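Local coordinates for ApeI dehydratase-like domain-containing protein (Pectobacterium atrosepticum, PDB 3ESI) that is of unknown function but belongs to the hotdog clan of ApeI-like dehydratases and may therefore act on acyl thioesters, at residues V7-K12 / Q19-L24; L24-D29 / K82-V87. All coordinates share one frame; numbering follows the deposited sequence.

How the contacts relate
Contacts 1 and 2 follow one another along the chain and are neighbouring strand pairings of the same antiparallel sheet, their centres about 13 Å apart. Strand 17-25 lies between strands 4-8 and 83-91: contact 1 joins it to 4-8, the outermost strand on that side within this chain, and contact 2 joins its far end to 83-91, which arrives only after helix 45-59 and strand 64-74. Leu24 belongs to both. A salt bridge from Glu21 to Arg85 and packing of Met23 on Thr83 tie them further. Together they assemble one side of the sheet that, as in hotdog folds, packs a face against the long helix.

Contact 1. Residues V7-K12 / Q19-L24; sequences VRHDVK and QVELML
Val7 and Met23 form the antiparallel hydrogen-bonded pair at the end of the hairpin away from its turn. Met23 N gives a 2.9 Å bond to Val7 O, while the return bond from Val7 N to Met23 O is weak at 3.4 Å. Past the non-hydrogen-bonded pair Arg8-Leu22, His9 N reaches Glu21 O at 2.9 Å, almost in line with that carbonyl (C=O...N 170°). The next bond runs from Lys12 N to Gln19 O, 3.0 Å, so two residues, Asp10 and Val11, stand opposite Val20 alone, and the segment 7-12 takes an extra residue there. Gln19 O also receives Val11 CA as a C-H...O contact of 3.2 Å, and CG1 of Val11 lies beside the same oxygen.

Among the side chains, the imidazole of His9 travels alongside the Glu21 chain in the same direction. It stands obliquely beside the methylene of Glu21, ND1 to CB 3.8 Å, its plane turned 52° from the carboxylate. Glu21 swings CG away from its backbone N (chi1 -177°) and stays stretched out, which carries OE2 along the ring to 4.1 Å from ND1, too far to be a contact of the charges; OE2 is instead held in a salt bridge by Arg85. On the same face Val7 and Met23 meet at their CB atoms, 4.2 Å apart. The opposite face is apolar around Val20 and Leu22, where Arg8 lays its CG beside CG2 of Val20 and turns its guanidinium to Glu5; helix 45-59 lies on this face, through Val59 and Tyr55.

Backbone bonds thus do most of the joining at this solvent-facing edge, while Glu21, bound to Arg85, meets His9 by packing and not by a contact of charges.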
# COMPACT_ATOMS: atom_id res chain seq x y z
N VAL A 7 -22.42 12.08 -15.85
CA VAL A 7 -23.85 12.34 -15.77
C VAL A 7 -24.30 12.16 -14.34
O VAL A 7 -23.75 11.33 -13.61
CB VAL A 7 -24.65 11.33 -16.62
CG1 VAL A 7 -26.13 11.65 -16.56
CG2 VAL A 7 -24.15 11.33 -18.06
N ARG A 8 -25.28 12.95 -13.92
CA ARG A 8 -25.86 12.86 -12.58
C ARG A 8 -27.36 12.74 -12.76
O ARG A 8 -28.03 13.71 -13.12
CB ARG A 8 -25.58 14.09 -11.73
CG ARG A 8 -26.28 14.01 -10.36
CD ARG A 8 -26.17 15.29 -9.53
NE ARG A 8 -24.79 15.61 -9.18
CZ ARG A 8 -24.40 16.64 -8.44
NH1 ARG A 8 -25.30 17.48 -7.95
NH2 ARG A 8 -23.11 16.84 -8.20
N HIS A 9 -27.90 11.56 -12.52
CA HIS A 9 -29.33 11.41 -12.67
C HIS A 9 -30.06 12.14 -11.56
O HIS A 9 -29.44 12.58 -10.58
CB HIS A 9 -29.68 9.92 -12.71
CG HIS A 9 -29.27 9.27 -13.99
ND1 HIS A 9 -29.24 7.90 -14.16
CD2 HIS A 9 -28.88 9.80 -15.18
CE1 HIS A 9 -28.86 7.62 -15.40
NE2 HIS A 9 -28.63 8.75 -16.03
N ASP A 10 -31.36 12.32 -11.73
CA ASP A 10 -32.18 13.00 -10.74
C ASP A 10 -32.40 12.06 -9.57
O ASP A 10 -32.32 10.85 -9.73
CB ASP A 10 -33.55 13.40 -11.31
CG ASP A 10 -33.45 14.33 -12.51
OD1 ASP A 10 -32.70 15.33 -12.44
OD2 ASP A 10 -34.14 14.07 -13.51
N VAL A 11 -32.68 12.63 -8.41
CA VAL A 11 -32.93 11.84 -7.22
C VAL A 11 -34.27 11.12 -7.31
O VAL A 11 -35.29 11.73 -7.62
CB VAL A 11 -32.94 12.71 -5.96
CG1 VAL A 11 -33.20 11.84 -4.74
CG2 VAL A 11 -31.62 13.46 -5.83
N LYS A 12 -34.25 9.81 -7.05
CA LYS A 12 -35.45 8.99 -7.06
C LYS A 12 -35.95 8.76 -5.64
O LYS A 12 -35.56 7.78 -5.01
CB LYS A 12 -35.15 7.62 -7.69
CG LYS A 12 -34.93 7.65 -9.18
CD LYS A 12 -34.45 6.30 -9.70
CE LYS A 12 -35.34 5.13 -9.25
NZ LYS A 12 -36.75 5.24 -9.70
N GLN A 19 -32.25 7.88 -3.88
CA GLN A 19 -31.26 7.29 -4.78
C GLN A 19 -30.74 8.29 -5.79
O GLN A 19 -31.46 9.18 -6.25
CB GLN A 19 -31.86 6.09 -5.52
CG GLN A 19 -32.32 4.97 -4.60
CD GLN A 19 -33.58 4.25 -5.10
OE1 GLN A 19 -33.52 3.40 -5.99
NE2 GLN A 19 -34.74 4.61 -4.52
N VAL A 20 -29.47 8.15 -6.13
CA VAL A 20 -28.83 8.99 -7.11
C VAL A 20 -27.84 8.10 -7.84
O VAL A 20 -27.13 7.30 -7.22
CB VAL A 20 -28.10 10.20 -6.47
CG1 VAL A 20 -26.92 9.73 -5.63
CG2 VAL A 20 -27.65 11.15 -7.57
N GLU A 21 -27.81 8.21 -9.15
CA GLU A 21 -26.91 7.42 -9.95
C GLU A 21 -25.98 8.35 -10.69
O GLU A 21 -26.43 9.30 -11.33
CB GLU A 21 -27.68 6.58 -10.95
CG GLU A 21 -26.79 5.67 -11.77
CD GLU A 21 -27.57 4.71 -12.63
OE1 GLU A 21 -28.63 4.24 -12.16
OE2 GLU A 21 -27.12 4.42 -13.75
N LEU A 22 -24.68 8.10 -10.58
CA LEU A 22 -23.72 8.94 -11.28
C LEU A 22 -22.87 8.12 -12.22
O LEU A 22 -22.65 6.93 -12.01
CB LEU A 22 -22.79 9.65 -10.30
CG LEU A 22 -23.37 10.78 -9.46
CD1 LEU A 22 -24.35 10.21 -8.44
CD2 LEU A 22 -22.25 11.50 -8.76
N MET A 23 -22.43 8.75 -13.30
CA MET A 23 -21.54 8.09 -14.23
C MET A 23 -20.29 8.91 -13.98
O MET A 23 -20.32 10.14 -14.08
CB MET A 23 -22.02 8.22 -15.68
CG MET A 23 -21.19 7.40 -16.67
SD MET A 23 -21.90 7.29 -18.34
CE MET A 23 -23.11 5.89 -18.05
N LEU A 24 -19.20 8.24 -13.61
CA LEU A 24 -17.95 8.94 -13.31
C LEU A 24 -16.79 8.42 -14.14
O LEU A 24 -16.77 7.27 -14.58
CB LEU A 24 -17.61 8.78 -11.82
CG LEU A 24 -18.77 8.93 -10.84
CD1 LEU A 24 -18.33 8.53 -9.45
CD2 LEU A 24 -19.27 10.34 -10.84

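Contact 2. Residues L24-D29 / K82-V87; sequences LQVDPD and KTLRLV
The hydroxyl of Thr83 donates to the side-chain carbonyl of Gln25, OG1 to OE1 2.7 Å, lying in the plane of that carbonyl. This bond spans a non-hydrogen-bonded pair, a position where the backbones leave the connection to side chains. The Gln25 chain leaves the backbone opposite its N (chi1 177°) but bends at chi2 (69°), which turns the amide toward the neighbouring strand, where OE1 meets OG1 of Thr83. OE1 is thus held by Thr83 at the start of strand 83-91 and NE2, through a weak hydrogen bond, by Gly81 O just before it. Leu6 of strand 4-8 touches both Gln25 and Thr83 on this face.

Three backbone bonds hold the strands on either side of that pair. Leu24 and Leu84 exchange two, Leu24 N to Leu84 O and Leu84 N to Leu24 O, both 2.7 Å. Val26 N then donates to Lys82 O at 2.9 Å in a nearly straight bond (176° at the hydrogen), carrying the ladder one step beyond strand 17-25. The ammonium of Lys82 leads away from here to a salt bridge with Glu105.

On the other face the two segments meet through aliphatic side chains. CG2 of Val26 packs against CD1 of Leu84 at 3.7 Å, and CD1 of Leu24 rests against CB and CD2 of Leu86, 4.0 Å from CB. Tyr55 of helix 45-59 touches Leu24 and Leu86, while Ile78 touches Val26 and Leu84.

A polar rung on one face, with Leu24 and Leu86 meeting the helix on the other and Val26 and Leu84 beside a loop, suits the hotdog fold, whose antiparallel sheet wraps a long central helix.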
# COMPACT_ATOMS: atom_id res chain seq x y z
N LEU A 24 -19.20 8.24 -13.61
CA LEU A 24 -17.95 8.94 -13.31
C LEU A 24 -16.79 8.42 -14.14
O LEU A 24 -16.77 7.27 -14.58
CB LEU A 24 -17.61 8.78 -11.82
CG LEU A 24 -18.77 8.93 -10.84
CD1 LEU A 24 -18.33 8.53 -9.45
CD2 LEU A 24 -19.27 10.34 -10.84
N GLN A 25 -15.81 9.28 -14.37
CA GLN A 25 -14.64 8.89 -15.14
C GLN A 25 -13.44 9.00 -14.22
O GLN A 25 -13.24 10.05 -13.58
CB GLN A 25 -14.48 9.79 -16.37
CG GLN A 25 -13.23 9.51 -17.21
CD GLN A 25 -13.26 8.17 -17.95
OE1 GLN A 25 -14.33 7.56 -18.14
NE2 GLN A 25 -12.09 7.71 -18.41
N VAL A 26 -12.68 7.91 -14.13
CA VAL A 26 -11.50 7.88 -13.30
C VAL A 26 -10.34 8.44 -14.11
O VAL A 26 -9.72 7.75 -14.92
CB VAL A 26 -11.18 6.45 -12.85
CG1 VAL A 26 -9.88 6.42 -12.07
CG2 VAL A 26 -12.33 5.92 -12.03
N ASP A 27 -10.05 9.71 -13.89
CA ASP A 27 -9.01 10.44 -14.59
C ASP A 27 -7.58 9.94 -14.32
O ASP A 27 -7.12 9.94 -13.18
CB ASP A 27 -9.11 11.91 -14.20
CG ASP A 27 -8.41 12.81 -15.18
OD1 ASP A 27 -8.30 14.02 -14.88
OD2 ASP A 27 -7.98 12.32 -16.24
N PRO A 28 -6.87 9.52 -15.38
CA PRO A 28 -5.49 9.02 -15.31
C PRO A 28 -4.54 10.00 -14.65
O PRO A 28 -3.46 9.62 -14.23
CB PRO A 28 -5.12 8.81 -16.78
CG PRO A 28 -6.45 8.48 -17.42
CD PRO A 28 -7.36 9.49 -16.77
N ASP A 29 -4.93 11.27 -14.57
CA ASP A 29 -4.07 12.29 -13.97
C ASP A 29 -4.30 12.55 -12.49
O ASP A 29 -3.73 13.48 -11.93
CB ASP A 29 -4.20 13.61 -14.73
CG ASP A 29 -3.79 13.48 -16.20
OD1 ASP A 29 -2.72 12.88 -16.47
OD2 ASP A 29 -4.54 13.97 -17.08
N LYS A 82 -10.97 4.39 -16.32
CA LYS A 82 -12.22 3.62 -16.39
C LYS A 82 -13.45 4.46 -16.17
O LYS A 82 -13.41 5.50 -15.52
CB LYS A 82 -12.22 2.49 -15.36
CG LYS A 82 -11.20 1.41 -15.61
CD LYS A 82 -11.41 0.76 -16.96
CE LYS A 82 -10.33 -0.27 -17.24
NZ LYS A 82 -10.51 -0.90 -18.57
N THR A 83 -14.57 3.99 -16.73
CA THR A 83 -15.85 4.68 -16.59
C THR A 83 -16.64 3.89 -15.55
O THR A 83 -16.73 2.66 -15.62
CB THR A 83 -16.61 4.72 -17.93
OG1 THR A 83 -15.83 5.47 -18.88
CG2 THR A 83 -17.97 5.39 -17.77
N LEU A 84 -17.19 4.60 -14.56
CA LEU A 84 -17.92 3.94 -13.48
C LEU A 84 -19.34 4.42 -13.26
O LEU A 84 -19.67 5.59 -13.47
CB LEU A 84 -17.19 4.13 -12.15
CG LEU A 84 -15.70 3.82 -11.99
CD1 LEU A 84 -15.24 4.23 -10.57
CD2 LEU A 84 -15.46 2.33 -12.22
N ARG A 85 -20.19 3.49 -12.82
CA ARG A 85 -21.55 3.84 -12.46
C ARG A 85 -21.53 3.78 -10.92
O ARG A 85 -21.04 2.81 -10.34
CB ARG A 85 -22.57 2.83 -13.00
CG ARG A 85 -24.02 3.29 -12.82
CD ARG A 85 -25.03 2.14 -12.84
NE ARG A 85 -24.98 1.34 -14.06
CZ ARG A 85 -25.25 1.79 -15.29
NH1 ARG A 85 -25.60 3.06 -15.49
NH2 ARG A 85 -25.17 0.96 -16.32
N LEU A 86 -22.01 4.83 -10.28
CA LEU A 86 -22.06 4.88 -8.83
C LEU A 86 -23.52 5.01 -8.40
O LEU A 86 -24.19 5.98 -8.75
CB LEU A 86 -21.27 6.08 -8.30
CG LEU A 86 -21.44 6.27 -6.78
CD1 LEU A 86 -20.89 5.05 -6.07
CD2 LEU A 86 -20.72 7.53 -6.29
N VAL A 87 -24.01 4.03 -7.65
CA VAL A 87 -25.37 4.07 -7.15
C VAL A 87 -25.34 4.25 -5.63
O VAL A 87 -24.70 3.47 -4.92
CB VAL A 87 -26.15 2.76 -7.48
CG1 VAL A 87 -27.57 2.84 -6.94
CG2 VAL A 87 -26.19 2.52 -8.98